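Local structure of PbSGBP-B lipoprotein (Prevotella bryantii B14, 6D2Y) at residues G221-F226 and D301-S306; H296-D301 and D420-N425. The protein probably binds polysaccharide as a surface glycan-binding lipoprotein of a polysaccharide utilization locus, and carries a bound magnesium ion. All blocks are in the same frame, centred on the assembly; numbering follows the deposited sequence.

Contacts 1 and 2 lie side by side in the xyloglucan-binding domain, their centres about 9 Å apart. Both use the short helix 299-302 and share Asp301. Along the chain the segments alternate: 221-226, 296-301, 301-306 and then 420-425. The helical turn meets both sheets: contact 1 joins it to strand 222-224, which pairs with 449-458, and contact 2 to strand 423-428, which pairs with 279-282 and 330-335. Phe305 of contact 1 stacks on Phe421 of contact 2, and CZ of Phe224 lies 3.5 Å from CD2 of Leu299, so the two contacts merge into one apolar interior.

Contact 1. Residues G221-F226 and D301-S306; sequences GMLFDF and DVADFS. With MG (magnesium ion), chain B.
Leu223, which with Phe224 forms a classic beta bulge opposite Ile454 of strand 449-458, reaches across to Ala303 and Phe305. Leu223 does most of its touching with one methyl: its CD2 is 3.6 Å from CB of Ala303 and 3.8 Å from CE1 of Phe305. The methyl meets the phenyl ring at its edge, close to the ring plane, and the two side chains come from opposite directions. With CG of Leu223 anti to its carbonyl carbon (chi1 -50°), the branch swings over to the segment 301-306, although its CB does not point there directly.

Two further methyl groups pack against backbone carbonyl oxygens. CB of Ala303 lies 3.6 Å from O of Gly221, while CG1 of Val302 is at the same distance, 3.6 Å, from O of Met222, a selenomethionine here. That second carbonyl is also used by a water, which donates to O of Met222 and to O of Val302, each at 2.9 Å. Bridging by this water is the polar link between the two backbones; direct hydrogen bonds between the segments are absent.

Just past the end of strand 222-224 the chain reaches the metal. The backbone O of Asp225 binds magnesium at 2.4 Å, alongside a water at 2.0 Å, with Asp227, Ser255, Asn257 and Asp452 as the other protein residues of the site. The metal is thus held at one end of the segment 221-226, and the packing on 301-306 is at the other.

Strand 449-458 underlies both partners: Gly221 and Leu223 bond to its backbone at Val456 and Ile454, and Ala303 and Phe305 rest on Val456, leaving helix 299-302 beside strand 222-224.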
loop_
_atom_site.group_PDB
_atom_site.type_symbol
_atom_site.label_atom_id
_atom_site.label_comp_id
_atom_site.label_asym_id
_atom_site.label_seq_id
_atom_site.Cartn_x
_atom_site.Cartn_y
_atom_site.Cartn_z
ATOM N N GLY A 221 -6.440 -2.119 14.386
ATOM C CA GLY A 221 -6.762 -0.704 14.360
ATOM C C GLY A 221 -8.150 -0.421 13.850
ATOM O O GLY A 221 -8.398 0.648 13.281
HETATM N N MSE A 222 -9.056 -1.372 14.024
HETATM C CA MSE A 222 -10.431 -1.292 13.554
HETATM C C MSE A 222 -11.219 -0.094 14.140
HETATM O O MSE A 222 -11.325 0.052 15.356
HETATM C CB MSE A 222 -11.138 -2.621 13.866
HETATM C CG MSE A 222 -12.444 -2.705 13.151
HETATM SE SE MSE A 222 -12.141 -3.090 11.270
HETATM C CE MSE A 222 -12.917 -1.470 10.647
ATOM N N LEU A 223 -11.745 0.777 13.274
ATOM C CA LEU A 223 -12.524 1.934 13.710
ATOM C C LEU A 223 -14.002 1.829 13.363
ATOM O O LEU A 223 -14.858 2.057 14.227
ATOM C CB LEU A 223 -11.953 3.232 13.118
ATOM C CG LEU A 223 -10.447 3.459 13.282
ATOM C CD1 LEU A 223 -9.871 4.148 12.061
ATOM C CD2 LEU A 223 -10.167 4.266 14.535
ATOM N N PHE A 224 -14.332 1.498 12.113
ATOM C CA PHE A 224 -15.724 1.334 11.687
ATOM C C PHE A 224 -15.810 0.085 10.814
ATOM O O PHE A 224 -15.399 0.114 9.653
ATOM C CB PHE A 224 -16.233 2.545 10.912
ATOM C CG PHE A 224 -16.057 3.856 11.618
ATOM C CD1 PHE A 224 -14.887 4.581 11.483
ATOM C CD2 PHE A 224 -17.084 4.387 12.379
ATOM C CE1 PHE A 224 -14.732 5.799 12.119
ATOM C CE2 PHE A 224 -16.937 5.603 13.015
ATOM C CZ PHE A 224 -15.760 6.310 12.885
ATOM N N ASP A 225 -16.340 -1.002 11.366
ATOM C CA ASP A 225 -16.836 -2.104 10.551
ATOM C C ASP A 225 -18.357 -2.129 10.513
ATOM O O ASP A 225 -18.938 -2.961 9.809
ATOM C CB ASP A 225 -16.283 -3.447 11.053
ATOM C CG ASP A 225 -16.935 -3.914 12.342
ATOM O OD1 ASP A 225 -17.508 -3.082 13.075
ATOM O OD2 ASP A 225 -16.851 -5.125 12.635
ATOM N N PHE A 226 -19.000 -1.233 11.265
ATOM C CA PHE A 226 -20.445 -1.018 11.275
ATOM C C PHE A 226 -21.215 -2.238 11.760
ATOM O O PHE A 226 -22.424 -2.340 11.533
ATOM C CB PHE A 226 -20.945 -0.572 9.897
ATOM C CG PHE A 226 -20.232 0.639 9.372
ATOM C CD1 PHE A 226 -20.535 1.898 9.860
ATOM C CD2 PHE A 226 -19.241 0.520 8.411
ATOM C CE1 PHE A 226 -19.875 3.017 9.392
ATOM C CE2 PHE A 226 -18.576 1.638 7.940
ATOM C CZ PHE A 226 -18.893 2.887 8.437
ATOM N N ASP A 301 -8.992 6.839 20.915
ATOM C CA ASP A 301 -9.151 5.900 22.016
ATOM C C ASP A 301 -9.680 4.548 21.560
ATOM O O ASP A 301 -9.560 3.567 22.301
ATOM C CB ASP A 301 -10.094 6.477 23.077
ATOM C CG ASP A 301 -9.484 7.645 23.823
ATOM O OD1 ASP A 301 -8.249 7.654 24.016
ATOM O OD2 ASP A 301 -10.241 8.556 24.216
ATOM N N VAL A 302 -10.264 4.478 20.362
ATOM C CA VAL A 302 -10.759 3.212 19.836
ATOM C C VAL A 302 -9.629 2.412 19.199
ATOM O O VAL A 302 -9.561 1.186 19.347
ATOM C CB VAL A 302 -11.910 3.469 18.847
ATOM C CG1 VAL A 302 -12.319 2.180 18.147
ATOM C CG2 VAL A 302 -13.096 4.084 19.574
ATOM N N ALA A 303 -8.726 3.087 18.491
ATOM C CA ALA A 303 -7.557 2.458 17.897
ATOM C C ALA A 303 -6.320 3.287 18.217
ATOM O O ALA A 303 -6.404 4.488 18.484
ATOM C CB ALA A 303 -7.707 2.298 16.377
ATOM N N ASP A 304 -5.164 2.628 18.185
ATOM C CA ASP A 304 -3.912 3.268 18.568
ATOM C C ASP A 304 -3.333 4.038 17.387
ATOM O O ASP A 304 -2.973 3.444 16.366
ATOM C CB ASP A 304 -2.913 2.231 19.072
ATOM C CG ASP A 304 -1.686 2.865 19.697
ATOM O OD1 ASP A 304 -1.644 2.986 20.939
ATOM O OD2 ASP A 304 -0.767 3.245 18.943
ATOM N N PHE A 305 -3.229 5.357 17.535
ATOM C CA PHE A 305 -2.682 6.225 16.503
ATOM C C PHE A 305 -1.267 6.695 16.816
ATOM O O PHE A 305 -0.751 7.573 16.117
ATOM C CB PHE A 305 -3.591 7.438 16.296
ATOM C CG PHE A 305 -4.824 7.149 15.487
ATOM C CD1 PHE A 305 -5.973 6.670 16.095
ATOM C CD2 PHE A 305 -4.838 7.367 14.119
ATOM C CE1 PHE A 305 -7.110 6.409 15.353
ATOM C CE2 PHE A 305 -5.972 7.111 13.372
ATOM C CZ PHE A 305 -7.109 6.630 13.989
ATOM N N SER A 306 -0.635 6.146 17.851
ATOM C CA SER A 306 0.738 6.520 18.163
ATOM C C SER A 306 1.654 6.161 17.000
ATOM O O SER A 306 1.440 5.167 16.298
ATOM C CB SER A 306 1.206 5.826 19.444
ATOM O OG SER A 306 1.194 4.417 19.298
HETATM MG MG MG B . -19.128 -4.426 7.902
HETATM O O HOH W 1 -9.246 -0.759 17.236
HETATM O O HOH W 2 -17.429 -5.373 8.429
#

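Contact 2. Residues H296-D301 and D420-N425; sequences HPRLCD and DFSSLN
Arg298 is the first residue of 296-301 to lean closely on the other segment, laying its aliphatic part against Ser422: CG of Arg298 is 3.5 Å from CB of Ser422. The chain bends at chi3 (61°), which turns the guanidinium back over its own segment. There NH1 of Arg298 forms a salt bridge with OD2 of Asp301 at 2.6 Å, and SG of Cys300 lies over one face of the guanidinium of Arg298, 3.0 Å above its plane and offset toward the rim. The hydroxyl of Ser422 lies obliquely to that group and is hydrogen-bonded to O of Asn419.

Leu299 follows and supplies the hydrogen bond of the contact, from its N to O of Ser422, 3.0 Å long and nearly straight at 166°. The side chain of Leu299 lies against two carbonyls, with CB of Leu299 3.2 Å from O of Phe421 and CG of Leu299 3.3 Å from O of Ser422. Farther out, CD1 of Leu299 reaches CB of Leu424 at 3.6 Å, the two leucines crossing at about a right angle. Both also touch Phe224 of strand 222-224, which extends this apolar patch.

Cys300 closes the sequence of contacts. Its N is 2.8 Å from O of Phe421, but the angle is too poor for a hydrogen bond. SG of Cys300, placed between the backbone N and the carbonyl carbon (chi1 54°), faces the Ser422 hydroxyl. Asp301 N bonds back to O of Arg298, consistent with a tight helical turn.

On the opposing segment, Ser422 and Ser423 both face Gly335, forming a classic beta bulge where strand 423-428 begins beside strand 330-335. The arrangement is a short helical turn packed on the bulged entry of a strand in an antiparallel sheet of this beta-sandwich protein.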
loop_
_atom_site.group_PDB
_atom_site.type_symbol
_atom_site.label_atom_id
_atom_site.label_comp_id
_atom_site.label_asym_id
_atom_site.label_seq_id
_atom_site.Cartn_x
_atom_site.Cartn_y
_atom_site.Cartn_z
ATOM N N HIS A 296 -20.078 7.804 21.967
ATOM C CA HIS A 296 -19.300 8.260 20.819
ATOM C C HIS A 296 -17.884 8.627 21.246
ATOM O O HIS A 296 -17.552 9.815 21.339
ATOM C CB HIS A 296 -19.972 9.451 20.134
ATOM C CG HIS A 296 -21.357 9.168 19.646
ATOM N ND1 HIS A 296 -22.233 10.166 19.275
ATOM C CD2 HIS A 296 -22.017 8.001 19.461
ATOM C CE1 HIS A 296 -23.374 9.627 18.887
ATOM N NE2 HIS A 296 -23.269 8.315 18.990
ATOM N N PRO A 297 -17.020 7.646 21.492
ATOM C CA PRO A 297 -15.669 7.957 21.968
ATOM C C PRO A 297 -14.814 8.578 20.877
ATOM O O PRO A 297 -15.129 8.524 19.684
ATOM C CB PRO A 297 -15.120 6.589 22.381
ATOM C CG PRO A 297 -15.829 5.631 21.474
ATOM C CD PRO A 297 -17.208 6.202 21.257
ATOM N N ARG A 298 -13.710 9.180 21.309
ATOM C CA ARG A 298 -12.713 9.671 20.369
ATOM C C ARG A 298 -12.094 8.497 19.622
ATOM O O ARG A 298 -11.836 7.437 20.199
ATOM C CB ARG A 298 -11.635 10.468 21.107
ATOM C CG ARG A 298 -12.087 11.857 21.534
ATOM C CD ARG A 298 -11.377 12.347 22.791
ATOM N NE ARG A 298 -9.930 12.447 22.622
ATOM C CZ ARG A 298 -9.045 11.787 23.363
ATOM N NH1 ARG A 298 -9.457 10.980 24.332
ATOM N NH2 ARG A 298 -7.748 11.937 23.139
ATOM N N LEU A 299 -11.861 8.683 18.322
ATOM C CA LEU A 299 -11.321 7.592 17.518
ATOM C C LEU A 299 -9.915 7.207 17.961
ATOM O O LEU A 299 -9.513 6.049 17.806
ATOM C CB LEU A 299 -11.334 7.976 16.039
ATOM C CG LEU A 299 -12.732 8.143 15.444
ATOM C CD1 LEU A 299 -12.645 8.561 13.991
ATOM C CD2 LEU A 299 -13.525 6.853 15.586
ATOM N N CYS A 300 -9.160 8.153 18.525
ATOM C CA CYS A 300 -7.820 7.842 19.011
ATOM C C CYS A 300 -7.842 6.962 20.254
ATOM O O CYS A 300 -6.804 6.400 20.619
ATOM C CB CYS A 300 -7.054 9.130 19.302
ATOM S SG CYS A 300 -7.911 10.263 20.415
ATOM N N ASP A 301 -8.992 6.839 20.915
ATOM C CA ASP A 301 -9.151 5.900 22.016
ATOM C C ASP A 301 -9.680 4.548 21.560
ATOM O O ASP A 301 -9.560 3.567 22.301
ATOM C CB ASP A 301 -10.094 6.477 23.077
ATOM C CG ASP A 301 -9.484 7.645 23.823
ATOM O OD1 ASP A 301 -8.249 7.654 24.016
ATOM O OD2 ASP A 301 -10.241 8.556 24.216
ATOM N N ASP A 420 -5.476 14.469 17.597
ATOM C CA ASP A 420 -5.980 14.966 16.323
ATOM C C ASP A 420 -6.725 13.903 15.527
ATOM O O ASP A 420 -7.251 14.216 14.452
ATOM C CB ASP A 420 -4.825 15.534 15.495
ATOM C CG ASP A 420 -4.077 16.643 16.219
ATOM O OD1 ASP A 420 -3.564 16.388 17.328
ATOM O OD2 ASP A 420 -4.006 17.769 15.685
ATOM N N PHE A 421 -6.786 12.666 16.018
ATOM C CA PHE A 421 -7.550 11.610 15.365
ATOM C C PHE A 421 -8.773 11.248 16.198
ATOM O O PHE A 421 -9.014 10.069 16.472
ATOM C CB PHE A 421 -6.684 10.367 15.147
ATOM C CG PHE A 421 -5.434 10.622 14.356
ATOM C CD1 PHE A 421 -5.493 10.849 12.992
ATOM C CD2 PHE A 421 -4.197 10.630 14.979
ATOM C CE1 PHE A 421 -4.341 11.081 12.267
ATOM C CE2 PHE A 421 -3.044 10.862 14.259
ATOM C CZ PHE A 421 -3.115 11.087 12.902
ATOM N N SER A 422 -9.540 12.251 16.620
ATOM C CA SER A 422 -10.717 12.024 17.453
ATOM C C SER A 422 -12.005 11.926 16.642
ATOM O O SER A 422 -12.872 11.100 16.956
ATOM C CB SER A 422 -10.852 13.137 18.492
ATOM O OG SER A 422 -9.611 13.436 19.108
ATOM N N SER A 423 -12.151 12.763 15.614
ATOM C CA SER A 423 -13.303 12.734 14.727
ATOM C C SER A 423 -12.837 12.531 13.291
ATOM O O SER A 423 -11.677 12.777 12.951
ATOM C CB SER A 423 -14.130 14.019 14.839
ATOM O OG SER A 423 -14.578 14.221 16.165
ATOM N N LEU A 424 -13.763 12.081 12.445
ATOM C CA LEU A 424 -13.443 11.760 11.062
ATOM C C LEU A 424 -14.557 12.235 10.144
ATOM O O LEU A 424 -15.735 11.962 10.397
ATOM C CB LEU A 424 -13.228 10.254 10.876
ATOM C CG LEU A 424 -12.924 9.829 9.440
ATOM C CD1 LEU A 424 -11.529 10.285 9.040
ATOM C CD2 LEU A 424 -13.082 8.325 9.270
ATOM N N ASN A 425 -14.177 12.937 9.080
ATOM C CA ASN A 425 -15.088 13.335 8.017
ATOM C C ASN A 425 -14.617 12.735 6.700
ATOM O O ASN A 425 -13.417 12.724 6.407
ATOM C CB ASN A 425 -15.166 14.859 7.886
ATOM C CG ASN A 425 -16.271 15.461 8.724
ATOM O OD1 ASN A 425 -16.705 14.872 9.713
ATOM N ND2 ASN A 425 -16.734 16.643 8.332
#